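Local coordinates for cytochrome C-type biogenesis protein ccmF (Thermus thermophilus, PDB 6ZMQ) that acts as a membrane-bound heme lyase in cytochrome c maturation, binding heme and probably taking part in its transfer to the apocytochrome, at residues Ala70-Leu73 against Ala74-Ala78; Leu140-Ala143 against Val144-Ile148; Ala374-Ala377 against Leu378-Leu382; Leu448-Leu451 against Phe452-Arg456; Tyr477-Ala480 against Arg481-Val484. All coordinates share one frame; numbering follows the deposited sequence.

Interaction 1: residues Ala70-Leu73 against Ala74-Ala78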
# COMPACT_ATOMS: atom_id res chain seq x y z
N ALA A 70 20.56 -13.40 -9.89
CA ALA A 70 21.09 -13.70 -11.21
C ALA A 70 20.01 -13.58 -12.28
O ALA A 70 20.26 -13.06 -13.37
CB ALA A 70 21.71 -15.10 -11.22
N ALA A 71 18.79 -14.01 -11.97
CA ALA A 71 17.69 -13.90 -12.94
C ALA A 71 17.24 -12.46 -13.14
O ALA A 71 16.97 -12.03 -14.28
CB ALA A 71 16.53 -14.78 -12.50
N PHE A 72 17.14 -11.68 -12.05
CA PHE A 72 16.78 -10.26 -12.17
C PHE A 72 17.84 -9.46 -12.91
O PHE A 72 17.51 -8.60 -13.74
CB PHE A 72 16.55 -9.66 -10.79
CG PHE A 72 16.04 -8.24 -10.81
CD1 PHE A 72 14.69 -7.98 -11.00
CD2 PHE A 72 16.90 -7.16 -10.61
CE1 PHE A 72 14.21 -6.67 -11.00
CE2 PHE A 72 16.44 -5.86 -10.62
CZ PHE A 72 15.09 -5.61 -10.81
N LEU A 73 19.11 -9.70 -12.59
CA LEU A 73 20.17 -8.99 -13.28
C LEU A 73 20.33 -9.47 -14.72
O LEU A 73 20.81 -8.72 -15.56
CB LEU A 73 21.48 -9.13 -12.50
CG LEU A 73 21.65 -8.27 -11.23
CD1 LEU A 73 23.13 -8.02 -10.96
CD2 LEU A 73 20.88 -6.95 -11.27
N ALA A 74 19.89 -10.70 -15.03
CA ALA A 74 19.77 -11.13 -16.42
C ALA A 74 18.70 -10.34 -17.16
O ALA A 74 18.90 -9.98 -18.33
CB ALA A 74 19.46 -12.63 -16.49
N LEU A 75 17.57 -10.07 -16.50
CA LEU A 75 16.54 -9.26 -17.15
C LEU A 75 16.98 -7.81 -17.33
O LEU A 75 16.70 -7.19 -18.37
CB LEU A 75 15.23 -9.33 -16.36
CG LEU A 75 13.93 -9.08 -17.13
CD1 LEU A 75 13.95 -9.75 -18.53
CD2 LEU A 75 12.75 -9.57 -16.32
N GLU A 76 17.70 -7.25 -16.34
CA GLU A 76 18.24 -5.89 -16.46
C GLU A 76 19.34 -5.81 -17.52
O GLU A 76 19.45 -4.81 -18.24
CB GLU A 76 18.79 -5.40 -15.13
CG GLU A 76 17.74 -5.12 -14.07
CD GLU A 76 17.75 -3.67 -13.61
OE1 GLU A 76 16.65 -3.10 -13.43
OE2 GLU A 76 18.85 -3.11 -13.43
N TRP A 77 20.22 -6.82 -17.55
CA TRP A 77 21.21 -7.05 -18.60
C TRP A 77 20.57 -7.02 -19.99
O TRP A 77 21.04 -6.30 -20.87
CB TRP A 77 21.89 -8.40 -18.31
CG TRP A 77 23.10 -8.85 -19.11
CD1 TRP A 77 23.37 -8.65 -20.44
CD2 TRP A 77 24.19 -9.64 -18.60
NE1 TRP A 77 24.55 -9.26 -20.78
CE2 TRP A 77 25.08 -9.87 -19.67
CE3 TRP A 77 24.49 -10.16 -17.34
CZ2 TRP A 77 26.25 -10.60 -19.52
CZ3 TRP A 77 25.66 -10.89 -17.19
CH2 TRP A 77 26.53 -11.10 -18.28
N ALA A 78 19.51 -7.80 -20.18
CA ALA A 78 18.84 -7.88 -21.48
C ALA A 78 18.15 -6.57 -21.84
O ALA A 78 18.14 -6.16 -23.01
CB ALA A 78 17.82 -9.02 -21.47

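Interaction 2: residues Leu140-Ala143 against Val144-Ile148. With PTY (phosphatidylethanolamine), chain E.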
# COMPACT_ATOMS: atom_id res chain seq x y z
N LEU A 140 10.41 -24.55 10.88
CA LEU A 140 9.11 -24.32 10.27
C LEU A 140 8.97 -22.95 9.59
O LEU A 140 8.24 -22.87 8.58
CB LEU A 140 7.98 -24.54 11.27
CG LEU A 140 7.27 -25.89 11.05
CD1 LEU A 140 5.94 -25.91 11.71
CD2 LEU A 140 7.08 -26.27 9.56
N VAL A 141 9.63 -21.88 10.08
CA VAL A 141 9.59 -20.61 9.35
C VAL A 141 10.32 -20.76 8.02
O VAL A 141 9.87 -20.23 6.99
CB VAL A 141 10.13 -19.40 10.15
CG1 VAL A 141 9.25 -19.04 11.30
CG2 VAL A 141 11.60 -19.49 10.57
N LEU A 142 11.41 -21.56 7.99
CA LEU A 142 12.08 -21.81 6.72
C LEU A 142 11.21 -22.64 5.78
O LEU A 142 11.20 -22.36 4.58
CB LEU A 142 13.45 -22.46 6.95
CG LEU A 142 14.51 -21.58 7.63
CD1 LEU A 142 15.89 -22.13 7.41
CD2 LEU A 142 14.45 -20.15 7.12
N ALA A 143 10.44 -23.60 6.33
CA ALA A 143 9.55 -24.42 5.50
C ALA A 143 8.49 -23.59 4.78
O ALA A 143 8.34 -23.70 3.55
CB ALA A 143 8.89 -25.49 6.36
N VAL A 144 7.82 -22.69 5.50
CA VAL A 144 6.75 -21.91 4.85
C VAL A 144 7.34 -20.81 3.94
O VAL A 144 6.80 -20.54 2.85
CB VAL A 144 5.76 -21.37 5.90
CG1 VAL A 144 6.48 -20.68 6.97
CG2 VAL A 144 4.67 -20.46 5.30
N LEU A 145 8.47 -20.19 4.33
CA LEU A 145 9.06 -19.15 3.48
C LEU A 145 9.69 -19.73 2.20
O LEU A 145 9.53 -19.15 1.11
CB LEU A 145 10.08 -18.33 4.28
CG LEU A 145 9.58 -17.38 5.38
CD1 LEU A 145 10.74 -16.54 5.89
CD2 LEU A 145 8.48 -16.49 4.83
N PHE A 146 10.33 -20.90 2.30
CA PHE A 146 10.80 -21.61 1.12
C PHE A 146 9.63 -22.12 0.27
O PHE A 146 9.77 -22.24 -0.94
CB PHE A 146 11.69 -22.79 1.50
CG PHE A 146 13.14 -22.43 1.73
CD1 PHE A 146 13.89 -21.86 0.72
CD2 PHE A 146 13.79 -22.75 2.92
CE1 PHE A 146 15.22 -21.55 0.91
CE2 PHE A 146 15.12 -22.45 3.12
CZ PHE A 146 15.84 -21.85 2.11
N GLY A 147 8.48 -22.39 0.89
CA GLY A 147 7.28 -22.71 0.13
C GLY A 147 6.77 -21.56 -0.72
O GLY A 147 6.33 -21.76 -1.85
N ILE A 148 6.79 -20.35 -0.15
CA ILE A 148 6.36 -19.15 -0.89
C ILE A 148 7.30 -18.89 -2.07
O ILE A 148 6.86 -18.59 -3.19
CB ILE A 148 6.29 -17.93 0.04
CG1 ILE A 148 5.20 -18.09 1.10
CG2 ILE A 148 6.00 -16.65 -0.72
CD1 ILE A 148 5.29 -17.05 2.20
C1 PTY E . -3.41 -25.19 -15.51
C2 PTY E . -8.43 -24.96 -20.61
C3 PTY E . -8.30 -24.11 -19.35
O4 PTY E . -2.28 -24.45 -15.86
C5 PTY E . -5.25 -23.45 -15.47
C6 PTY E . -4.39 -24.41 -14.62
O7 PTY E . -3.72 -23.73 -13.57
C8 PTY E . -3.70 -24.38 -12.32
O10 PTY E . -4.15 -25.47 -12.22
C11 PTY E . -3.12 -23.72 -11.06
C12 PTY E . -3.03 -24.68 -9.85
C13 PTY E . -3.02 -23.95 -8.49
C14 PTY E . -2.00 -24.51 -7.49
C15 PTY E . -1.45 -23.42 -6.55
C16 PTY E . -1.05 -23.95 -5.16
C17 PTY E . 0.43 -23.68 -4.88
C18 PTY E . 0.75 -23.51 -3.39
C19 PTY E . 2.27 -23.46 -3.16
C20 PTY E . 2.61 -23.65 -1.67
C21 PTY E . 4.04 -24.17 -1.50
C22 PTY E . 4.11 -25.22 -0.39
C23 PTY E . 4.21 -24.56 0.99
C24 PTY E . 4.42 -25.62 2.08
C25 PTY E . 4.74 -24.98 3.44
C26 PTY E . 3.67 -25.36 4.46
C27 PTY E . 4.29 -25.57 5.84
C28 PTY E . 3.19 -25.44 6.89
C29 PTY E . 3.56 -26.18 8.17
C30 PTY E . -1.18 -25.26 -16.13
C31 PTY E . -0.34 -25.82 -14.98
O30 PTY E . -0.90 -25.54 -17.26
C32 PTY E . 0.06 -24.67 -14.05
C33 PTY E . 0.68 -25.19 -12.75
C34 PTY E . 1.28 -24.02 -11.96
C35 PTY E . 1.83 -24.52 -10.62
C36 PTY E . 2.97 -23.63 -10.14
C37 PTY E . 3.93 -24.45 -9.27
C38 PTY E . 3.99 -23.85 -7.87
C39 PTY E . 4.77 -24.77 -6.92
C40 PTY E . 3.79 -25.49 -5.98
C41 PTY E . 4.53 -26.14 -4.82
C42 PTY E . 4.89 -27.58 -5.17
C43 PTY E . 5.09 -28.39 -3.89
C44 PTY E . 6.59 -28.59 -3.68
P1 PTY E . -6.50 -24.64 -17.51
O11 PTY E . -6.95 -24.02 -18.97
O12 PTY E . -7.70 -24.68 -16.60
O13 PTY E . -6.03 -26.06 -17.74
O14 PTY E . -5.26 -23.78 -16.84
N1 PTY E . -9.31 -26.09 -20.34

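Interaction 3: residues Ala374-Ala377 against Leu378-Leu382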
# COMPACT_ATOMS: atom_id res chain seq x y z
N ALA A 374 -11.44 -4.61 10.87
CA ALA A 374 -11.82 -5.89 10.27
C ALA A 374 -13.24 -5.86 9.73
O ALA A 374 -13.51 -6.47 8.69
CB ALA A 374 -11.66 -7.00 11.31
N GLY A 375 -14.14 -5.16 10.42
CA GLY A 375 -15.50 -5.00 9.92
C GLY A 375 -15.57 -4.16 8.66
O GLY A 375 -16.38 -4.42 7.78
N TRP A 376 -14.71 -3.14 8.57
CA TRP A 376 -14.62 -2.32 7.36
C TRP A 376 -14.13 -3.15 6.17
O TRP A 376 -14.72 -3.08 5.08
CB TRP A 376 -13.69 -1.14 7.65
CG TRP A 376 -13.75 0.04 6.68
CD1 TRP A 376 -14.40 0.09 5.48
CD2 TRP A 376 -13.13 1.33 6.84
NE1 TRP A 376 -14.21 1.31 4.89
CE2 TRP A 376 -13.44 2.09 5.72
CE3 TRP A 376 -12.35 1.90 7.85
CZ2 TRP A 376 -12.99 3.39 5.57
CZ3 TRP A 376 -11.90 3.19 7.69
CH2 TRP A 376 -12.22 3.91 6.58
N ALA A 377 -13.06 -3.93 6.36
CA ALA A 377 -12.56 -4.82 5.31
C ALA A 377 -13.57 -5.90 4.95
O ALA A 377 -13.71 -6.28 3.77
CB ALA A 377 -11.22 -5.43 5.74
N LEU A 378 -14.31 -6.39 5.95
CA LEU A 378 -15.40 -7.34 5.75
C LEU A 378 -16.52 -6.75 4.91
O LEU A 378 -17.06 -7.42 4.03
CB LEU A 378 -15.94 -7.79 7.11
CG LEU A 378 -17.07 -8.82 7.20
CD1 LEU A 378 -16.77 -10.04 6.32
CD2 LEU A 378 -17.38 -9.24 8.64
N VAL A 379 -16.88 -5.48 5.16
CA VAL A 379 -17.95 -4.84 4.39
C VAL A 379 -17.50 -4.53 2.97
O VAL A 379 -18.28 -4.67 2.02
CB VAL A 379 -18.49 -3.60 5.15
CG1 VAL A 379 -19.46 -2.80 4.33
CG2 VAL A 379 -19.28 -4.04 6.37
N VAL A 380 -16.22 -4.18 2.77
CA VAL A 380 -15.72 -3.91 1.42
C VAL A 380 -15.65 -5.20 0.59
O VAL A 380 -16.06 -5.21 -0.58
CB VAL A 380 -14.36 -3.17 1.50
CG1 VAL A 380 -13.67 -3.09 0.16
CG2 VAL A 380 -14.55 -1.76 2.05
N VAL A 381 -15.23 -6.31 1.21
CA VAL A 381 -15.22 -7.61 0.53
C VAL A 381 -16.65 -8.10 0.27
O VAL A 381 -16.98 -8.55 -0.83
CB VAL A 381 -14.39 -8.62 1.34
CG1 VAL A 381 -14.78 -10.08 1.02
CG2 VAL A 381 -12.89 -8.41 1.11
N LEU A 382 -17.54 -7.95 1.27
CA LEU A 382 -18.93 -8.38 1.16
C LEU A 382 -19.72 -7.51 0.18
O LEU A 382 -20.75 -7.95 -0.32
CB LEU A 382 -19.58 -8.38 2.55
CG LEU A 382 -20.95 -8.99 2.89
CD1 LEU A 382 -20.92 -9.54 4.31
CD2 LEU A 382 -22.07 -7.96 2.80

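Interaction 4: residues Leu448-Leu451 against Phe452-Arg456. With LMT (dodecyl-beta-D-maltoside), chain C.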
# COMPACT_ATOMS: atom_id res chain seq x y z
N LEU A 448 -17.41 21.55 20.71
CA LEU A 448 -16.98 22.86 20.21
C LEU A 448 -16.93 22.86 18.70
O LEU A 448 -17.66 23.64 18.08
CB LEU A 448 -15.60 23.24 20.76
CG LEU A 448 -14.84 24.33 19.97
CD1 LEU A 448 -15.45 25.75 20.03
CD2 LEU A 448 -13.34 24.36 20.24
N GLY A 449 -16.30 21.80 18.15
CA GLY A 449 -16.04 21.74 16.73
C GLY A 449 -17.32 21.67 15.93
O GLY A 449 -17.48 22.43 14.97
N THR A 450 -18.32 20.95 16.48
CA THR A 450 -19.57 20.76 15.77
C THR A 450 -20.33 22.07 15.68
O THR A 450 -20.66 22.52 14.58
CB THR A 450 -20.41 19.67 16.44
OG1 THR A 450 -19.62 18.48 16.56
CG2 THR A 450 -21.65 19.36 15.62
N LEU A 451 -20.42 22.80 16.81
CA LEU A 451 -21.13 24.07 16.79
C LEU A 451 -20.31 25.12 16.07
O LEU A 451 -20.88 25.96 15.35
CB LEU A 451 -21.50 24.51 18.21
CG LEU A 451 -22.32 23.53 19.06
CD1 LEU A 451 -22.76 24.17 20.38
CD2 LEU A 451 -23.53 23.00 18.29
N PHE A 452 -18.97 24.99 16.12
CA PHE A 452 -18.11 25.94 15.42
C PHE A 452 -18.19 25.70 13.92
O PHE A 452 -17.95 26.62 13.12
CB PHE A 452 -16.67 25.81 15.92
CG PHE A 452 -15.72 26.81 15.34
CD1 PHE A 452 -16.06 28.15 15.25
CD2 PHE A 452 -14.46 26.39 14.91
CE1 PHE A 452 -15.18 29.05 14.72
CE2 PHE A 452 -13.57 27.30 14.38
CZ PHE A 452 -13.93 28.63 14.29
N GLY A 453 -18.54 24.48 13.52
CA GLY A 453 -18.84 24.27 12.13
C GLY A 453 -20.29 24.53 11.79
O GLY A 453 -20.60 24.89 10.65
N LEU A 454 -21.20 24.37 12.76
CA LEU A 454 -22.62 24.48 12.42
C LEU A 454 -23.04 25.94 12.33
O LEU A 454 -23.99 26.26 11.60
CB LEU A 454 -23.49 23.75 13.44
CG LEU A 454 -23.77 22.26 13.24
CD1 LEU A 454 -24.43 21.66 14.48
CD2 LEU A 454 -24.63 22.00 11.99
N LEU A 455 -22.34 26.81 13.05
CA LEU A 455 -22.52 28.25 12.97
C LEU A 455 -21.81 28.88 11.78
O LEU A 455 -21.72 30.11 11.71
CB LEU A 455 -22.05 28.89 14.28
CG LEU A 455 -22.89 28.67 15.54
CD1 LEU A 455 -22.65 29.83 16.47
CD2 LEU A 455 -24.38 28.54 15.25
N ARG A 456 -21.28 28.07 10.87
CA ARG A 456 -20.97 28.47 9.51
C ARG A 456 -21.79 27.60 8.57
O ARG A 456 -22.75 26.95 8.99
CB ARG A 456 -19.47 28.39 9.22
CG ARG A 456 -18.74 29.49 9.93
CD ARG A 456 -18.46 30.59 8.94
NE ARG A 456 -17.46 31.52 9.43
CZ ARG A 456 -17.66 32.84 9.47
NH1 ARG A 456 -18.82 33.34 9.06
NH2 ARG A 456 -16.72 33.65 9.93
C1B LMT C . -27.08 25.72 4.98
C2B LMT C . -26.77 24.78 6.18
C3B LMT C . -26.42 23.33 5.76
C4B LMT C . -27.32 22.86 4.62
C5B LMT C . -26.93 23.75 3.43
C6B LMT C . -27.84 23.44 2.26
O1B LMT C . -26.27 26.85 5.15
O2B LMT C . -25.70 25.33 6.84
O3B LMT C . -26.43 22.48 6.83
O4' LMT C . -27.08 21.54 4.30
O5B LMT C . -26.86 25.17 3.68
O6B LMT C . -27.67 22.12 1.90
C1' LMT C . -27.34 28.15 8.06
C2' LMT C . -28.54 28.66 7.23
C3' LMT C . -28.30 28.28 5.72
C4' LMT C . -26.79 28.19 5.25
C5' LMT C . -25.85 28.96 6.26
C6' LMT C . -25.53 30.39 5.89
O1' LMT C . -27.52 28.34 9.41
O2' LMT C . -29.70 28.09 7.68
O3' LMT C . -28.97 29.14 4.90
O5' LMT C . -26.17 28.89 7.67
O6' LMT C . -25.96 30.60 4.61
C1 LMT C . -26.87 27.35 10.20
C2 LMT C . -26.96 27.83 11.62
C3 LMT C . -27.85 27.06 12.55
C4 LMT C . -27.02 26.41 13.63
C5 LMT C . -27.70 26.54 14.96
C6 LMT C . -27.02 25.77 16.05
C7 LMT C . -27.54 24.37 16.09
C8 LMT C . -27.78 23.97 17.51
C9 LMT C . -28.50 22.68 17.67
C10 LMT C . -29.39 22.82 18.87
C11 LMT C . -30.82 22.95 18.46
C12 LMT C . -31.70 23.18 19.65

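Interaction 5: residues Tyr477-Ala480 against Arg481-Val484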
# COMPACT_ATOMS: atom_id res chain seq x y z
N TYR A 477 -2.88 16.23 22.63
CA TYR A 477 -2.36 17.10 23.69
C TYR A 477 -2.50 16.49 25.08
O TYR A 477 -1.59 16.63 25.90
CB TYR A 477 -3.03 18.48 23.67
CG TYR A 477 -2.51 19.34 24.82
CD1 TYR A 477 -1.15 19.65 24.93
CD2 TYR A 477 -3.36 19.75 25.84
CE1 TYR A 477 -0.67 20.39 26.00
CE2 TYR A 477 -2.88 20.49 26.92
CZ TYR A 477 -1.54 20.81 26.99
OH TYR A 477 -1.07 21.54 28.05
N LEU A 478 -3.62 15.81 25.37
CA LEU A 478 -3.81 15.23 26.70
C LEU A 478 -2.84 14.08 26.95
O LEU A 478 -2.30 13.94 28.06
CB LEU A 478 -5.25 14.75 26.88
CG LEU A 478 -6.31 15.83 27.08
CD1 LEU A 478 -7.66 15.20 27.41
CD2 LEU A 478 -5.89 16.84 28.12
N LEU A 479 -2.56 13.30 25.90
CA LEU A 479 -1.56 12.25 25.97
C LEU A 479 -0.16 12.81 26.18
O LEU A 479 0.58 12.32 27.03
CB LEU A 479 -1.64 11.43 24.68
CG LEU A 479 -2.65 10.30 24.77
CD1 LEU A 479 -2.94 9.81 23.39
CD2 LEU A 479 -2.11 9.17 25.63
N ALA A 480 0.18 13.89 25.45
CA ALA A 480 1.50 14.50 25.60
C ALA A 480 1.67 15.17 26.96
O ALA A 480 2.75 15.09 27.55
CB ALA A 480 1.75 15.51 24.48
N ARG A 481 0.62 15.82 27.47
CA ARG A 481 0.68 16.48 28.77
C ARG A 481 0.82 15.46 29.90
O ARG A 481 1.64 15.63 30.80
CB ARG A 481 -0.54 17.38 29.00
CG ARG A 481 -0.36 18.24 30.26
CD ARG A 481 -1.54 18.32 31.23
NE ARG A 481 -2.81 18.71 30.62
CZ ARG A 481 -3.98 18.60 31.24
NH1 ARG A 481 -4.03 18.13 32.48
NH2 ARG A 481 -5.10 18.99 30.64
N GLU A 482 0.01 14.39 29.85
CA GLU A 482 0.14 13.36 30.87
C GLU A 482 1.37 12.48 30.67
O GLU A 482 1.72 11.70 31.57
CB GLU A 482 -1.14 12.51 30.94
CG GLU A 482 -1.26 11.41 29.91
CD GLU A 482 -2.13 10.27 30.42
OE1 GLU A 482 -3.06 10.54 31.20
OE2 GLU A 482 -1.88 9.11 30.03
N GLY A 483 2.05 12.58 29.52
CA GLY A 483 3.33 11.92 29.34
C GLY A 483 4.54 12.70 29.84
O GLY A 483 5.39 12.13 30.52
N VAL A 484 4.62 13.99 29.52
CA VAL A 484 5.83 14.76 29.84
C VAL A 484 5.82 15.25 31.29
O VAL A 484 6.83 15.78 31.76
CB VAL A 484 5.96 15.93 28.83
CG1 VAL A 484 4.94 17.03 29.12
CG2 VAL A 484 7.42 16.44 28.65

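Interaction 1: residues Ala70-Leu73 against Ala74-Ala78
F72 and E76 stand four residues apart on one face of transmembrane helix 61-81, and their side chains meet across a single alpha-helical turn. The turn itself is regular: the amides of A74, L75, E76 and W77 bond back to the carbonyls of A70, A71, F72 and L73, the usual i to i+4 pattern. Its tighter side is the one turned into the protein, where A71, A74 and L75 are all buried. A71 lies on V28 of helix 20-47 and, with L75, on L115 of helix 110-129; L75 also meets F163. On the other side things are looser. L73 is on the surface, and W77 swings its indole away from the preceding turn, although its CB stays close to L73 O and the side chain reaches P20 and L23 near the start of helix 20-47. The F72 and E76 pair lies between these extremes, half sheltered, with both side chains touching P106. F72 has CG anti to the amide nitrogen (chi1 -174°), whereas E76 keeps CG beside its own nitrogen and then bends at chi2, so that the carboxylate rises next to the ring, the two planes only 17° apart. The approach is oblique, by van der Waals contact: E76 CG lies 3.8 Å from F72 CE2, and E76 OE1 lies 3.9 Å from F72 CZ.

Interaction 2: residues Leu140-Ala143 against Val144-Ile148
L140, V141, L142 and A143 each give their carbonyl oxygen to the amide four residues on, those of V144, L145, F146 and G147, through ordinary alpha-helical bonds within transmembrane helix 135-157. All the side chains involved are buried. L142 and F146 make the apolar pair of the turn: the ring atom CD2 of F146 comes to 4.1 Å from CB of L142, closest to the root of the leucine. F146 holds CG beside its backbone nitrogen (chi1 -84°), which tips the ring back over the preceding turn, near L142 O. V144 tucks CG1 between its own nitrogen and carbonyl carbon (chi1 51°), a methyl lying 3.2 Å from L140 O and 3.4 Å from V141 O. One acyl tail of a phosphatidylethanolamine runs along the same helix. Its carbon C21 is 3.3 Å from G147 O, C25 is 3.9 Å from V144 CA, and the terminal C29 is 3.8 Å from L140 CD2. Because G147 has no side chain, the tail lies directly on the backbone there, and the small A143 continues this lipid-lined strip. The tail meets the helix by apolar and van der Waals contact. Three helices surround the turn: helix 185-213 receives V141 at A209 and V144 at Y204 and A205, helix 20-47 meets A143 at A42 and L43 and F146 at S35, and helix 110-129 touches L145 through T125.

Interaction 3: residues Ala374-Ala377 against Leu378-Leu382
W376 and V380 are brought together by their first torsions: W376 sends its indole off with CG trans to the amide nitrogen (chi1 -163°), while V380, at chi1 170°, leaves CG2 next to its own nitrogen and leaning back toward the tryptophan. The two side chains lie alongside each other, pointing the same way, and V380 CG2 comes to 3.9 Å from W376 CD1 and 4.2 Å from W376 NE1. The methyl meets the five-membered part of the indole obliquely, a plain apolar contact. V379 and V381 adopt the same rotamer, and the three valines thereby repeat one feature: a CG2 methyl beside the carbonyl oxygen four residues back. V379 CG2 is 3.2 Å from G375 O, V380 CG2 is 3.3 Å from W376 O, and V381 CG2 is 3.5 Å from A377 O. Those same oxygens accept the valine amides, so each is met by both the N-H and a methyl of one residue. L378 bonds likewise to A374 O and sends its side chain to the surface. Next to CD1 in the ring, NE1 makes a weak hydrogen bond to S409 OG, and the indole meets F265 edge-to-face, which together probably help to fix its rotation. The turn belongs to transmembrane helix 362-384. Helix 266-284, which carries the heme ligand H276, packs on it through L269 and I266, and helix 402-422 closes in with L412 and I416 on W376 and V408 on V379.

Interaction 4: residues Leu448-Leu451 against Phe452-Arg456
T450 and L454 pack side by side in the last turn of transmembrane helix 439-454, an i to i+4 apolar contact made just before the chain leaves helical geometry at L455. T450 CG2 touches L454 CD1 at 3.8 Å, and the same leucine methyl lies 4.1 Å from L451 CD2, so this one methyl touches two side chains of the preceding turn. Threonine uses both of its branches here. With OG1 beside the backbone nitrogen (chi1 -54°) the hydroxyl turns back to a hydrogen bond with L446 O, and the methyl is left to face L454. Backbone bonding changes along the turn. F452 N reaches L448 O at 2.7 Å and G453 N reaches G449 O in the normal way, but T450 O receives two weak bonds, from G453 N and L454 N. The pattern closes with L455 N on L451 O at 2.9 Å. Across from this turn, helix 460-484 meets T450 through L460 and F464, and L454 through L460 and S463. A dodecyl maltoside molecule lies by the helix end: its C2 is 3.4 Å from L454 O and its C4 is 3.8 Å from L455 CD2, while the detergent is also hydrogen-bonded to G457 O. Hydrocarbon beside the leucines and sugar close to the following loop are consistent with the helix ending near the apolar-polar boundary of the membrane, the tail meeting L455 by apolar contact and L454 at its carbonyl oxygen.

Interaction 5: residues Tyr477-Ala480 against Arg481-Val484
Y477 and R481 are joined first by main-chain bonding: R481 N donates to Y477 O at 2.8 Å, E482 N to L478 O and V484 N to A480 O, all regular helical bonds. G483 is the irregular member, since its amide divides itself between two weak bonds, to L479 O and to A480 O. The second kind of contact is that of the arginine with the tyrosine ring. R481 CB lies over one face of the Y477 ring, 4.1 Å above its plane and displaced toward the rim, and R481 CG is 4.0 Å from Y477 OH. From there the arginine chain starts out extended (chi1 -171°) but bends at chi2 and chi3. Its head therefore shows an edge, not a face, to Y477 CE2, and the guanidinium and ring planes stand 54° apart, so the two flat groups are not stacked. A third group is the contact with aliphatic carbon: L478 runs alongside R481, and its CD2 methyl is 3.4 Å from NH2. E482 likewise lays its CG against the backbone, 3.3 Å from L478 O and 3.5 Å from L479 O. Y477, R481 and E482 are all on the surface, whereas L478 and L479 point into the protein. This is the later part of helix 460-484; L478 packs on V441 and L442 of helix 439-454 and on L425 and N438, while L479 meets P424 and L425, its side chain about 5 Å from the bound heme.

How the interactions relate
The five contacts are short stretches of five different helices, met in chain order from interaction 1 to interaction 5, and none touches another. Interactions 1 and 2, on helices 61-81 and 135-157, have centres about 25 Å apart, and both helices pack against helices 20-47 and 110-129. Interaction 3 is the most central, about 17 Å from the middle of the chain. Interactions 4 and 5 lie on helices consecutive in sequence and packed together, their centres about 26 Å apart; the centres of interactions 1 and 4 are about 60 Å apart. Together they sample the breadth of the membrane bundle, with interactions 3 and 5 those nearer the heme-binding histidines H276 and H510.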